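Local coordinates for protein Rab GDP-dissociation inhibitor (Saccharomyces cerevisiae, PDB 3CPI) that keeps Rab GTPases such as SEC4 in their GDP-bound form by inhibiting nucleotide release and extracts GDP-bound YPT7 from vacuolar membranes, at residues 86-91 with 230-235; 305-310 with 366-371. All blocks are in the same frame, centred on the assembly; numbering follows the deposited sequence.

Interaction 1. Residues 86-91 with 230-235; sequences PKFLMA and SPYLYP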
loop_
_atom_site.group_PDB
_atom_site.type_symbol
_atom_site.label_atom_id
_atom_site.label_comp_id
_atom_site.label_asym_id
_atom_site.label_seq_id
_atom_site.Cartn_x
_atom_site.Cartn_y
_atom_site.Cartn_z
ATOM N N PRO A 86 -2.044 0.625 6.988
ATOM C CA PRO A 86 -0.929 1.480 6.586
ATOM C C PRO A 86 -0.119 0.849 5.454
ATOM O O PRO A 86 0.129 -0.366 5.452
ATOM C CB PRO A 86 -0.088 1.583 7.865
ATOM C CG PRO A 86 -0.394 0.332 8.616
ATOM C CD PRO A 86 -1.800 -0.036 8.285
ATOM N N LYS A 87 0.264 1.680 4.491
ATOM C CA LYS A 87 1.078 1.257 3.361
ATOM C C LYS A 87 2.058 2.366 2.995
ATOM O O LYS A 87 1.742 3.554 3.113
ATOM C CB LYS A 87 0.205 0.913 2.150
ATOM C CG LYS A 87 -0.723 -0.285 2.339
ATOM C CD LYS A 87 -1.347 -0.714 1.016
ATOM C CE LYS A 87 -2.301 -1.882 1.211
ATOM N NZ LYS A 87 -1.950 -3.065 0.368
ATOM N N PHE A 88 3.242 1.962 2.552
ATOM C CA PHE A 88 4.306 2.884 2.195
ATOM C C PHE A 88 4.323 3.223 0.697
ATOM O O PHE A 88 3.882 2.433 -0.145
ATOM C CB PHE A 88 5.668 2.304 2.605
ATOM C CG PHE A 88 5.854 2.160 4.096
ATOM C CD1 PHE A 88 6.470 1.031 4.621
ATOM C CD2 PHE A 88 5.420 3.155 4.974
ATOM C CE1 PHE A 88 6.658 0.894 6.000
ATOM C CE2 PHE A 88 5.589 3.018 6.348
ATOM C CZ PHE A 88 6.214 1.891 6.861
ATOM N N LEU A 89 4.882 4.389 0.386
ATOM C CA LEU A 89 4.921 4.918 -0.966
ATOM C C LEU A 89 6.339 4.792 -1.500
ATOM O O LEU A 89 7.284 5.254 -0.858
ATOM C CB LEU A 89 4.474 6.386 -0.954
ATOM C CG LEU A 89 4.525 7.216 -2.243
ATOM C CD1 LEU A 89 3.620 6.640 -3.328
ATOM C CD2 LEU A 89 4.194 8.702 -1.990
ATOM N N MET A 90 6.484 4.149 -2.656
ATOM C CA MET A 90 7.767 4.061 -3.353
ATOM C C MET A 90 8.093 5.455 -3.896
ATOM O O MET A 90 7.397 5.963 -4.777
ATOM C CB MET A 90 7.673 3.027 -4.483
ATOM C CG MET A 90 8.899 2.877 -5.388
ATOM S SD MET A 90 10.330 2.025 -4.685
ATOM C CE MET A 90 9.656 0.448 -4.184
ATOM N N ALA A 91 9.139 6.073 -3.353
ATOM C CA ALA A 91 9.459 7.472 -3.647
ATOM C C ALA A 91 9.422 7.859 -5.128
ATOM O O ALA A 91 8.842 8.880 -5.470
ATOM C CB ALA A 91 10.798 7.874 -3.007
ATOM N N SER A 230 15.742 5.002 2.792
ATOM C CA SER A 230 14.961 3.889 2.257
ATOM C C SER A 230 14.215 4.386 1.017
ATOM O O SER A 230 14.213 5.589 0.743
ATOM C CB SER A 230 13.988 3.338 3.312
ATOM O OG SER A 230 12.759 4.039 3.291
ATOM N N PRO A 231 13.587 3.469 0.255
ATOM C CA PRO A 231 12.839 3.924 -0.910
ATOM C C PRO A 231 11.417 4.390 -0.586
ATOM O O PRO A 231 10.706 4.815 -1.486
ATOM C CB PRO A 231 12.792 2.672 -1.790
ATOM C CG PRO A 231 12.824 1.532 -0.829
ATOM C CD PRO A 231 13.537 1.998 0.408
ATOM N N TYR A 232 11.027 4.336 0.689
ATOM C CA TYR A 232 9.626 4.457 1.086
ATOM C C TYR A 232 9.287 5.773 1.749
ATOM O O TYR A 232 10.065 6.283 2.563
ATOM C CB TYR A 232 9.236 3.315 2.030
ATOM C CG TYR A 232 9.429 1.959 1.411
ATOM C CD1 TYR A 232 8.657 1.569 0.316
ATOM C CD2 TYR A 232 10.395 1.069 1.903
ATOM C CE1 TYR A 232 8.833 0.341 -0.274
ATOM C CE2 TYR A 232 10.572 -0.177 1.318
ATOM C CZ TYR A 232 9.788 -0.525 0.222
ATOM O OH TYR A 232 9.929 -1.734 -0.384
ATOM N N LEU A 233 8.105 6.288 1.414
ATOM C CA LEU A 233 7.559 7.493 2.027
ATOM C C LEU A 233 6.262 7.211 2.799
ATOM O O LEU A 233 5.533 6.253 2.513
ATOM C CB LEU A 233 7.331 8.580 0.968
ATOM C CG LEU A 233 8.549 9.088 0.179
ATOM C CD1 LEU A 233 8.099 9.852 -1.053
ATOM C CD2 LEU A 233 9.454 9.968 1.038
ATOM N N TYR A 234 5.985 8.061 3.780
ATOM C CA TYR A 234 4.794 7.952 4.595
ATOM C C TYR A 234 4.390 9.359 5.043
ATOM O O TYR A 234 5.258 10.151 5.436
ATOM C CB TYR A 234 5.065 7.046 5.790
ATOM C CG TYR A 234 3.835 6.691 6.597
ATOM C CD1 TYR A 234 2.871 5.818 6.092
ATOM C CD2 TYR A 234 3.648 7.214 7.876
ATOM C CE1 TYR A 234 1.739 5.480 6.843
ATOM C CE2 TYR A 234 2.530 6.887 8.632
ATOM C CZ TYR A 234 1.578 6.020 8.111
ATOM O OH TYR A 234 0.477 5.692 8.866
ATOM N N PRO A 235 3.082 9.687 4.959
ATOM C CA PRO A 235 2.657 11.057 5.246
ATOM C C PRO A 235 2.748 11.385 6.723
ATOM O O PRO A 235 2.514 10.522 7.570
ATOM C CB PRO A 235 1.183 11.087 4.800
ATOM C CG PRO A 235 0.955 9.832 4.035
ATOM C CD PRO A 235 1.937 8.838 4.585
HETATM O O HOH W 1 2.624 6.303 2.346
#

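Interaction 2. Residues 305-310 with 366-371; sequences GQRVIR and TIIETD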
loop_
_atom_site.group_PDB
_atom_site.type_symbol
_atom_site.label_atom_id
_atom_site.label_comp_id
_atom_site.label_asym_id
_atom_site.label_seq_id
_atom_site.Cartn_x
_atom_site.Cartn_y
_atom_site.Cartn_z
ATOM N N GLY A 305 -11.250 -15.495 -2.478
ATOM C CA GLY A 305 -10.857 -16.646 -1.678
ATOM C C GLY A 305 -9.868 -16.253 -0.588
ATOM O O GLY A 305 -9.622 -17.021 0.339
ATOM N N GLN A 306 -9.312 -15.048 -0.699
ATOM C CA GLN A 306 -8.276 -14.584 0.218
ATOM C C GLN A 306 -8.813 -13.865 1.453
ATOM O O GLN A 306 -9.733 -13.057 1.371
ATOM C CB GLN A 306 -7.278 -13.679 -0.510
ATOM C CG GLN A 306 -6.376 -14.410 -1.493
ATOM C CD GLN A 306 -5.313 -13.501 -2.094
ATOM O OE1 GLN A 306 -4.141 -13.876 -2.182
ATOM N NE2 GLN A 306 -5.718 -12.305 -2.517
ATOM N N ARG A 307 -8.223 -14.185 2.598
ATOM C CA ARG A 307 -8.432 -13.433 3.828
ATOM C C ARG A 307 -7.083 -12.934 4.329
ATOM O O ARG A 307 -6.081 -13.644 4.244
ATOM C CB ARG A 307 -9.114 -14.297 4.889
ATOM C CG ARG A 307 -10.571 -14.587 4.578
ATOM C CD ARG A 307 -11.046 -15.896 5.186
ATOM N NE ARG A 307 -11.072 -15.859 6.648
ATOM C CZ ARG A 307 -10.334 -16.640 7.433
ATOM N NH1 ARG A 307 -9.508 -17.542 6.906
ATOM N NH2 ARG A 307 -10.433 -16.527 8.751
ATOM N N VAL A 308 -7.069 -11.713 4.848
ATOM C CA VAL A 308 -5.851 -11.100 5.389
ATOM C C VAL A 308 -5.945 -10.901 6.912
ATOM O O VAL A 308 -6.962 -10.419 7.431
ATOM C CB VAL A 308 -5.534 -9.748 4.672
ATOM C CG1 VAL A 308 -6.730 -8.791 4.749
ATOM C CG2 VAL A 308 -4.260 -9.093 5.228
ATOM N N ILE A 309 -4.901 -11.301 7.627
ATOM C CA ILE A 309 -4.793 -10.954 9.039
ATOM C C ILE A 309 -3.870 -9.750 9.200
ATOM O O ILE A 309 -2.770 -9.726 8.633
ATOM C CB ILE A 309 -4.342 -12.142 9.940
ATOM C CG1 ILE A 309 -4.383 -11.722 11.421
ATOM C CG2 ILE A 309 -2.961 -12.703 9.501
ATOM C CD1 ILE A 309 -4.131 -12.844 12.414
ATOM N N ARG A 310 -4.348 -8.754 9.946
ATOM C CA ARG A 310 -3.545 -7.597 10.327
ATOM C C ARG A 310 -3.461 -7.490 11.845
ATOM O O ARG A 310 -4.477 -7.571 12.535
ATOM C CB ARG A 310 -4.097 -6.306 9.710
ATOM C CG ARG A 310 -4.072 -6.327 8.195
ATOM C CD ARG A 310 -4.305 -4.980 7.550
ATOM N NE ARG A 310 -4.204 -5.099 6.095
ATOM C CZ ARG A 310 -5.235 -5.284 5.270
ATOM N NH1 ARG A 310 -6.475 -5.352 5.741
ATOM N NH2 ARG A 310 -5.030 -5.374 3.963
ATOM N N THR A 366 -0.462 -10.452 6.494
ATOM C CA THR A 366 -0.224 -11.538 5.547
ATOM C C THR A 366 -1.533 -12.170 5.088
ATOM O O THR A 366 -2.569 -12.015 5.741
ATOM C CB THR A 366 0.705 -12.632 6.130
ATOM O OG1 THR A 366 1.220 -13.432 5.060
ATOM C CG2 THR A 366 -0.037 -13.536 7.138
ATOM N N ILE A 367 -1.473 -12.879 3.960
ATOM C CA ILE A 367 -2.584 -13.696 3.485
ATOM C C ILE A 367 -2.626 -14.988 4.311
ATOM O O ILE A 367 -1.630 -15.711 4.403
ATOM C CB ILE A 367 -2.468 -14.015 1.957
ATOM C CG1 ILE A 367 -2.464 -12.729 1.117
ATOM C CG2 ILE A 367 -3.601 -14.940 1.487
ATOM C CD1 ILE A 367 -3.738 -11.887 1.243
ATOM N N ILE A 368 -3.780 -15.261 4.912
ATOM C CA ILE A 368 -3.970 -16.438 5.758
ATOM C C ILE A 368 -3.946 -17.727 4.936
ATOM O O ILE A 368 -4.594 -17.817 3.890
ATOM C CB ILE A 368 -5.311 -16.353 6.533
ATOM C CG1 ILE A 368 -5.306 -15.146 7.466
ATOM C CG2 ILE A 368 -5.618 -17.659 7.289
ATOM C CD1 ILE A 368 -6.680 -14.740 7.895
ATOM N N GLU A 369 -3.195 -18.713 5.424
ATOM C CA GLU A 369 -3.155 -20.043 4.817
ATOM C C GLU A 369 -3.369 -21.201 5.812
ATOM O O GLU A 369 -3.190 -22.363 5.447
ATOM C CB GLU A 369 -1.846 -20.242 4.044
ATOM C CG GLU A 369 -0.593 -20.224 4.908
ATOM C CD GLU A 369 0.673 -20.345 4.084
ATOM O OE1 GLU A 369 1.393 -21.357 4.252
ATOM O OE2 GLU A 369 0.936 -19.436 3.259
ATOM N N THR A 370 -3.741 -20.893 7.056
ATOM C CA THR A 370 -4.030 -21.939 8.051
ATOM C C THR A 370 -5.328 -21.679 8.818
ATOM O O THR A 370 -5.894 -20.583 8.752
ATOM C CB THR A 370 -2.887 -22.116 9.101
ATOM O OG1 THR A 370 -2.957 -21.069 10.076
ATOM C CG2 THR A 370 -1.496 -22.149 8.456
ATOM N N ASP A 371 -5.776 -22.691 9.564
ATOM C CA ASP A 371 -6.931 -22.553 10.463
ATOM C C ASP A 371 -6.630 -21.683 11.691
ATOM O O ASP A 371 -7.551 -21.251 12.391
ATOM C CB ASP A 371 -7.502 -23.930 10.872
ATOM C CG ASP A 371 -6.455 -24.865 11.512
ATOM O OD1 ASP A 371 -5.231 -24.674 11.307
ATOM O OD2 ASP A 371 -6.869 -25.820 12.219
HETATM O O HOH W 2 -6.620 -16.650 2.787
HETATM O O HOH W 3 -8.526 -19.623 8.706
#

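Interaction 1. Residues 86-91 with 230-235
The carbonyl oxygen of Leu233 is gripped twice: Leu89 N reaches it on a lone pair at 2.9 Å, and a water bonded to Lys87 O donates to the same atom. This is a short antiparallel pairing in the large mixed sheet of Rab GDI, with 232-235 lying between 89-90 and the strand 110-120. Leu89 and Leu233 form the hydrogen-bonded pair, whose return bond, Leu233 N to Leu89 O, measures 2.6 Å. Beyond the non-hydrogen-bonded pair of Met90 and Tyr232, Ala91 N meets Pro231 O almost head-on, at an N-H...O angle of 173°. Where residues 86-88 lead into the strand, the water fills in for direct backbone bonding and aromatic packing takes over. Phe88 directs its ring edge toward the face of Tyr234 in an offset edge-to-face pair, planes 87° apart, while its CB sits 3.8 Å from Tyr232 CB. The Tyr234 hydroxyl hydrogen-bonds to Asp83, and Lys87 forms a salt bridge with Asp416. Tyr234 opens the experimentally mapped YPT1-interacting region 234-259, so this buried pairing ties the start of that region into the sheet. On the side of the leucines, Leu233 CD1 lies 3.9 Å from Ala91 CB. On the other, Met90, bent at chi2 and chi3, curls back to bring SD within 3.9 Å of Pro231 CB and CE within 4.0 Å of Tyr232 CE1.

Interaction 2. Residues 305-310 with 366-371
One face of the Arg307 guanidinium takes the methyl CD1 of Ile368, 4.1 Å from Arg307 CZ and displaced toward the rim of the group. A bend at chi3 (67°) folds the arginine over this methyl, and a water joins Arg307 NH1 to Thr370 O. Val308 CG2 lies over the centre of the Arg310 guanidinium, whose NH2 hydrogen-bonds to the carbonyls of Tyr415 and Asp416. The backbone here is an antiparallel strand pair at the end of 360-367, with 389-400 on the other side of 301-315. Ile309 and Thr366 make a hydrogen-bonded pair, Ile309 N lying 3.1 Å from Thr366 O and Thr366 N 3.2 Å from Ile309 O. Val308 and Ile367 form the next, non-hydrogen-bonded pair, and Ile368 N then reaches Arg307 O at 2.9 Å. The Gln306 chain, extended beyond CG, brings OE1 to 3.9 Å from Ile367 CG2. Ile309 CG2 packs against Ile368 CG1, and Pro373 of the following short helix touches both residues. A second water takes the N-H of Arg307 and donates to Ile368 O at 2.6 Å. A single water thus stands in for a direct backbone bond between Arg307 N and Ile368 O, and Ile368 packs in part against the CB and guanidinium of Arg307, so a charged side chain contributes apolar contact as well.

Interactions 1 and 2 belong to the same mixed sheet, with centres about 24 Å apart and nearest atoms about 5 Å apart, not touching. They follow in series along the chain, interaction 1 closing before 305-310 begins. The route across the sheet runs from 232-235 to 110-120, on to 328-332 and 343-349, and then to 360-367 and 301-315. Asp416 bonds to one residue from each pair of segments, through its carboxylate to Lys87 and its carbonyl to Arg310, while Arg310 also touches Ile85. Interaction 1 lies near the centre of the chain and includes the first two residues of the YPT1-interacting region; interaction 2 sits farther out, so one sheet connects that region to a more peripheral strand pair.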